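Local atomic coordinates of VP24 (White spot syndrome virus, PDB entry 5HLJ), a protein that serves as a major envelope protein of the virion and forms an assembly of three beta-rich subunits. Residues A[24-29]-A[35-40]; A[122-127]-A[160-165]. All blocks are in the same frame, centred on the assembly; numbering follows the deposited sequence.

How the contacts relate
Contact 1 and contact 2 follow each other along the chain, and their centres lie 12 Å apart. Contact 1 pairs the two strands of the hairpin 19-28 and 33-42. Contact 2 joins the loop before strand 128-131 to strand 161-170. Strands 19-28 and 161-170 are antiparallel neighbours in the mixed sheet, so strand 19-28 lies between its hairpin partner and the strand that carries Tyr162. The two contacts meet directly, with a probable hydrogen bond between Asn26 OD1 and His161 ND1 and another between Ile25 O and Tyr162 N. Both also touch the second subunit, so both lie at a subunit interface.

Contact 1 (A[24-29]-A[35-40])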
loop_
_atom_site.group_PDB
_atom_site.type_symbol
_atom_site.label_atom_id
_atom_site.label_comp_id
_atom_site.label_asym_id
_atom_site.label_seq_id
_atom_site.Cartn_x
_atom_site.Cartn_y
_atom_site.Cartn_z
ATOM N N THR A 24 4.227 8.926 -12.980
ATOM C CA THR A 24 3.292 8.463 -13.991
ATOM C C THR A 24 3.966 7.474 -14.938
ATOM O O THR A 24 5.121 7.659 -15.298
ATOM C CB THR A 24 2.710 9.662 -14.764
ATOM O OG1 THR A 24 1.965 10.473 -13.850
ATOM C CG2 THR A 24 1.780 9.205 -15.842
ATOM N N ILE A 25 3.258 6.409 -15.311
ATOM C CA ILE A 25 3.795 5.412 -16.246
ATOM C C ILE A 25 2.741 4.916 -17.233
ATOM O O ILE A 25 1.539 4.885 -16.925
ATOM C CB ILE A 25 4.365 4.157 -15.531
ATOM C CG1 ILE A 25 3.261 3.438 -14.759
ATOM C CG2 ILE A 25 5.573 4.489 -14.647
ATOM C CD1 ILE A 25 3.747 2.258 -13.948
ATOM N N ASN A 26 3.199 4.508 -18.415
ATOM C CA ASN A 26 2.317 3.910 -19.412
ATOM C C ASN A 26 2.758 2.503 -19.806
ATOM O O ASN A 26 3.946 2.225 -19.911
ATOM C CB ASN A 26 2.244 4.785 -20.669
ATOM C CG ASN A 26 1.579 6.122 -20.411
ATOM O OD1 ASN A 26 0.392 6.187 -20.110
ATOM N ND2 ASN A 26 2.342 7.198 -20.540
ATOM N N GLY A 27 1.796 1.614 -20.016
ATOM C CA GLY A 27 2.095 0.319 -20.595
ATOM C C GLY A 27 2.499 0.437 -22.059
ATOM O O GLY A 27 1.976 1.277 -22.785
ATOM N N VAL A 28 3.447 -0.397 -22.479
ATOM C CA VAL A 28 3.843 -0.501 -23.880
ATOM C C VAL A 28 3.670 -1.939 -24.371
ATOM O O VAL A 28 4.475 -2.801 -24.020
ATOM C CB VAL A 28 5.312 -0.092 -24.098
ATOM C CG1 VAL A 28 5.669 -0.186 -25.569
ATOM C CG2 VAL A 28 5.571 1.301 -23.565
ATOM N N ALA A 29 2.635 -2.192 -25.175
ATOM C CA ALA A 29 2.347 -3.540 -25.697
ATOM C C ALA A 29 3.579 -4.202 -26.326
ATOM O O ALA A 29 3.960 -5.304 -25.942
ATOM C CB ALA A 29 1.190 -3.490 -26.710
ATOM N N ASN A 35 6.564 2.185 -19.142
ATOM C CA ASN A 35 7.438 3.264 -19.579
ATOM C C ASN A 35 7.153 4.549 -18.797
ATOM O O ASN A 35 5.995 4.977 -18.695
ATOM C CB ASN A 35 7.258 3.486 -21.087
ATOM C CG ASN A 35 8.361 4.330 -21.691
ATOM O OD1 ASN A 35 9.503 4.310 -21.229
ATOM N ND2 ASN A 35 8.022 5.074 -22.736
ATOM N N PHE A 36 8.195 5.153 -18.222
ATOM C CA PHE A 36 8.016 6.398 -17.468
ATOM C C PHE A 36 7.500 7.530 -18.352
ATOM O O PHE A 36 7.743 7.542 -19.554
ATOM C CB PHE A 36 9.318 6.851 -16.821
ATOM C CG PHE A 36 9.753 6.011 -15.653
ATOM C CD1 PHE A 36 8.913 5.836 -14.546
ATOM C CD2 PHE A 36 11.020 5.427 -15.636
ATOM C CE1 PHE A 36 9.323 5.071 -13.457
ATOM C CE2 PHE A 36 11.436 4.657 -14.555
ATOM C CZ PHE A 36 10.578 4.484 -13.458
ATOM N N VAL A 37 6.783 8.472 -17.748
ATOM C CA VAL A 37 6.606 9.797 -18.327
ATOM C C VAL A 37 7.750 10.650 -17.799
ATOM O O VAL A 37 7.999 10.684 -16.590
ATOM C CB VAL A 37 5.246 10.421 -17.953
ATOM C CG1 VAL A 37 5.198 11.888 -18.362
ATOM C CG2 VAL A 37 4.105 9.632 -18.581
ATOM N N ASN A 38 8.484 11.315 -18.681
ATOM C CA ASN A 38 9.647 12.086 -18.227
ATOM C C ASN A 38 9.196 13.353 -17.514
ATOM O O ASN A 38 8.085 13.839 -17.750
ATOM C CB ASN A 38 10.571 12.423 -19.398
ATOM C CG ASN A 38 9.880 13.235 -20.464
ATOM O OD1 ASN A 38 9.053 12.714 -21.217
ATOM N ND2 ASN A 38 10.216 14.519 -20.543
ATOM N N GLY A 39 10.044 13.869 -16.629
ATOM C CA GLY A 39 9.687 15.020 -15.823
ATOM C C GLY A 39 10.514 15.013 -14.559
ATOM O O GLY A 39 11.497 14.272 -14.465
ATOM N N THR A 40 10.116 15.828 -13.583
ATOM C CA THR A 40 10.879 15.993 -12.351
ATOM C C THR A 40 9.955 16.035 -11.153
ATOM O O THR A 40 8.752 16.289 -11.274
ATOM C CB THR A 40 11.743 17.285 -12.359
ATOM O OG1 THR A 40 10.904 18.411 -12.616
ATOM C CG2 THR A 40 12.821 17.226 -13.434
HETATM O O HOH W 1 6.870 9.672 -14.352
HETATM O O HOH W 2 5.066 6.723 -21.383
#
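Ile25 and Phe36 meet through methyl CG2, which the Ile25 chi1 of 62° sets beside the backbone N, while Phe36 holds its CG anti to its carbonyl carbon. They form a non-hydrogen-bonded pair of the antiparallel beta hairpin 19-28 and 33-42. Ile25 CG2 approaches Phe36 CD1 obliquely at 3.6 Å, and the rest of the isoleucine leads off toward Tyr162 and Leu164. The Phe36 ring continues onto Val51, Leu93 and Ala95, so this buried face joins several strands of the sheet.

Asn26 and Asn35 form the hydrogen-bonded pair. Asn26 N donates to Asn35 O at 2.8 Å, nearly straight at 169°. The return bond from Asn35 N to Asn26 O is more bent, at 142°. The side-chain oxygens turn to other partners, Asn26 OD1 to His161 and Asn35 OD1 to Ser72 OG. Asn26 ND2 stays in the contact and donates to a water at 2.9 Å, which reaches Asn35 O only weakly. Val28 CG2 packs on Asn35 CB.

Past Phe36 the regular strand breaks, but Val37 N still donates to Thr24 O at 3.1 Å, from above the carbonyl plane. Thr24 and Val37 lie side by side, with their CG2 methyls 3.6 Å apart. Val37 CG2 also touches Asn26 ND2, and Val177 of the second subunit packs on Val37. Beyond it, Gly39 and Thr40 pair with a strand of that subunit, so the sheet runs on across the interface. One water donates to both Thr24 O and Val37 O, the latter at 2.7 Å.

Contact 2 (A[122-127]-A[160-165]); sequences EFSANK and RHYLLS
A buried, water-bridged junction links an ST turn to strand 161-170 of the mixed sheet. Tyr162 OH faces Ser124 and Asn126 here, and two waters carry the contact. The hydroxyl stays 4.1 Å from both Ser124 OG and Asn126 O, and no direct hydrogen bond crosses.

The turn is closed within the loop. Ser124 OG lies anti to the backbone N (chi1 166°), where it accepts from Asn126 N at 3.1 Å. With the turn closed in this way, Ser124 O and Asn126 O both accept from one water, each at 2.7 Å. The same water accepts from Tyr162 OH at 2.8 Å. Its two donated bonds therefore satisfy two backbone oxygens of the loop, and the tyrosine O-H is the donor in the third bond.

The second water donates to Tyr162 OH at 2.9 Å. It also bonds Ser124 OG. Tyr162 OH is thus gripped by two waters, as donor to one and acceptor from the other. This pattern probably favours one rotation of the hydroxyl.

Tyr162 meets the loop with its hydroxyl alone. Its ring meets Phe151 with the planes about 50° apart, and Pro114 also touches this side chain. The loop itself lies at the trimer interface, where Lys127 NZ makes a salt bridge to Asp152 of the second subunit. Within the junction, the Asn126 amide has two holds. Its ND2 bonds Glu153 O, and the same ND2 donates to the second water over a longer 3.3 Å.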
loop_
_atom_site.group_PDB
_atom_site.type_symbol
_atom_site.label_atom_id
_atom_site.label_comp_id
_atom_site.label_asym_id
_atom_site.label_seq_id
_atom_site.Cartn_x
_atom_site.Cartn_y
_atom_site.Cartn_z
ATOM N N GLU A 122 -13.356 8.099 -16.251
ATOM C CA GLU A 122 -13.417 6.645 -16.144
ATOM C C GLU A 122 -12.014 6.088 -15.963
ATOM O O GLU A 122 -11.044 6.706 -16.395
ATOM C CB GLU A 122 -14.058 6.028 -17.386
ATOM C CG GLU A 122 -15.466 6.512 -17.692
ATOM C CD GLU A 122 -15.892 6.229 -19.139
ATOM O OE1 GLU A 122 -15.093 5.643 -19.903
ATOM O OE2 GLU A 122 -17.027 6.601 -19.506
ATOM N N PHE A 123 -11.888 4.928 -15.328
ATOM C CA PHE A 123 -10.565 4.316 -15.248
ATOM C C PHE A 123 -10.641 2.857 -15.656
ATOM O O PHE A 123 -11.686 2.236 -15.545
ATOM C CB PHE A 123 -9.968 4.464 -13.837
ATOM C CG PHE A 123 -10.811 3.859 -12.741
ATOM C CD1 PHE A 123 -11.804 4.617 -12.106
ATOM C CD2 PHE A 123 -10.599 2.547 -12.325
ATOM C CE1 PHE A 123 -12.575 4.075 -11.091
ATOM C CE2 PHE A 123 -11.377 1.991 -11.295
ATOM C CZ PHE A 123 -12.370 2.755 -10.684
ATOM N N SER A 124 -9.532 2.303 -16.127
ATOM C CA SER A 124 -9.528 0.895 -16.462
ATOM C C SER A 124 -9.647 -0.014 -15.239
ATOM O O SER A 124 -8.846 0.069 -14.317
ATOM C CB SER A 124 -8.262 0.541 -17.220
ATOM O OG SER A 124 -8.124 -0.860 -17.237
ATOM N N ALA A 125 -10.637 -0.902 -15.256
ATOM C CA ALA A 125 -10.848 -1.877 -14.187
ATOM C C ALA A 125 -10.217 -3.198 -14.558
ATOM O O ALA A 125 -10.646 -4.254 -14.100
ATOM C CB ALA A 125 -12.346 -2.074 -13.906
ATOM N N ASN A 126 -9.225 -3.134 -15.432
ATOM C CA ASN A 126 -8.405 -4.291 -15.768
ATOM C C ASN A 126 -7.653 -4.771 -14.520
ATOM O O ASN A 126 -6.723 -4.094 -14.067
ATOM C CB ASN A 126 -7.441 -3.892 -16.889
ATOM C CG ASN A 126 -6.717 -5.068 -17.498
ATOM O OD1 ASN A 126 -6.960 -6.231 -17.156
ATOM N ND2 ASN A 126 -5.816 -4.764 -18.422
ATOM N N LYS A 127 -8.062 -5.903 -13.938
ATOM C CA LYS A 127 -7.453 -6.369 -12.683
ATOM C C LYS A 127 -6.045 -6.904 -12.925
ATOM O O LYS A 127 -5.736 -7.368 -14.023
ATOM C CB LYS A 127 -8.306 -7.441 -12.005
ATOM C CG LYS A 127 -9.607 -6.919 -11.410
ATOM C CD LYS A 127 -10.329 -8.013 -10.630
ATOM C CE LYS A 127 -10.975 -9.074 -11.543
ATOM N NZ LYS A 127 -12.172 -8.526 -12.263
ATOM N N ARG A 160 -3.813 1.979 -20.990
ATOM C CA ARG A 160 -2.406 1.808 -20.639
ATOM C C ARG A 160 -1.870 2.777 -19.576
ATOM O O ARG A 160 -0.719 2.659 -19.163
ATOM C CB ARG A 160 -1.541 1.950 -21.894
ATOM C CG ARG A 160 -1.500 3.362 -22.451
ATOM C CD ARG A 160 -0.693 3.396 -23.733
ATOM N NE ARG A 160 0.073 4.630 -23.861
ATOM C CZ ARG A 160 -0.230 5.625 -24.686
ATOM N NH1 ARG A 160 -1.287 5.528 -25.488
ATOM N NH2 ARG A 160 0.541 6.709 -24.714
ATOM N N HIS A 161 -2.685 3.734 -19.145
ATOM C CA HIS A 161 -2.192 4.797 -18.283
ATOM C C HIS A 161 -2.226 4.441 -16.796
ATOM O O HIS A 161 -3.282 4.103 -16.272
ATOM C CB HIS A 161 -3.001 6.066 -18.521
ATOM C CG HIS A 161 -2.348 7.298 -17.979
ATOM N ND1 HIS A 161 -1.053 7.652 -18.298
ATOM C CD2 HIS A 161 -2.810 8.263 -17.147
ATOM C CE1 HIS A 161 -0.749 8.785 -17.694
ATOM N NE2 HIS A 161 -1.798 9.176 -16.983
ATOM N N TYR A 162 -1.073 4.519 -16.124
ATOM C CA TYR A 162 -0.999 4.166 -14.707
ATOM C C TYR A 162 -0.249 5.187 -13.860
ATOM O O TYR A 162 0.582 5.948 -14.359
ATOM C CB TYR A 162 -0.366 2.769 -14.536
ATOM C CG TYR A 162 -1.388 1.714 -14.854
ATOM C CD1 TYR A 162 -1.632 1.309 -16.181
ATOM C CD2 TYR A 162 -2.164 1.164 -13.849
ATOM C CE1 TYR A 162 -2.626 0.366 -16.478
ATOM C CE2 TYR A 162 -3.142 0.235 -14.131
ATOM C CZ TYR A 162 -3.374 -0.162 -15.443
ATOM O OH TYR A 162 -4.360 -1.092 -15.672
ATOM N N LEU A 163 -0.584 5.196 -12.573
ATOM C CA LEU A 163 0.073 6.034 -11.575
ATOM C C LEU A 163 0.856 5.123 -10.667
ATOM O O LEU A 163 0.327 4.129 -10.180
ATOM C CB LEU A 163 -0.943 6.845 -10.778
ATOM C CG LEU A 163 -1.969 7.592 -11.633
ATOM C CD1 LEU A 163 -3.060 8.261 -10.781
ATOM C CD2 LEU A 163 -1.228 8.617 -12.479
ATOM N N LEU A 164 2.123 5.450 -10.454
ATOM C CA LEU A 164 3.017 4.591 -9.707
ATOM C C LEU A 164 3.398 5.231 -8.379
ATOM O O LEU A 164 3.853 6.368 -8.342
ATOM C CB LEU A 164 4.270 4.305 -10.539
ATOM C CG LEU A 164 5.462 3.604 -9.868
ATOM C CD1 LEU A 164 5.133 2.152 -9.511
ATOM C CD2 LEU A 164 6.705 3.675 -10.771
ATOM N N SER A 165 3.199 4.502 -7.292
ATOM C CA SER A 165 3.678 4.939 -5.993
ATOM C C SER A 165 4.844 4.084 -5.532
ATOM O O SER A 165 4.731 2.864 -5.470
ATOM C CB SER A 165 2.566 4.889 -4.946
ATOM O OG SER A 165 1.699 5.994 -5.067
HETATM O O HOH W 3 -6.565 -1.359 -14.018
HETATM O O HOH W 4 -5.652 -1.515 -18.223
#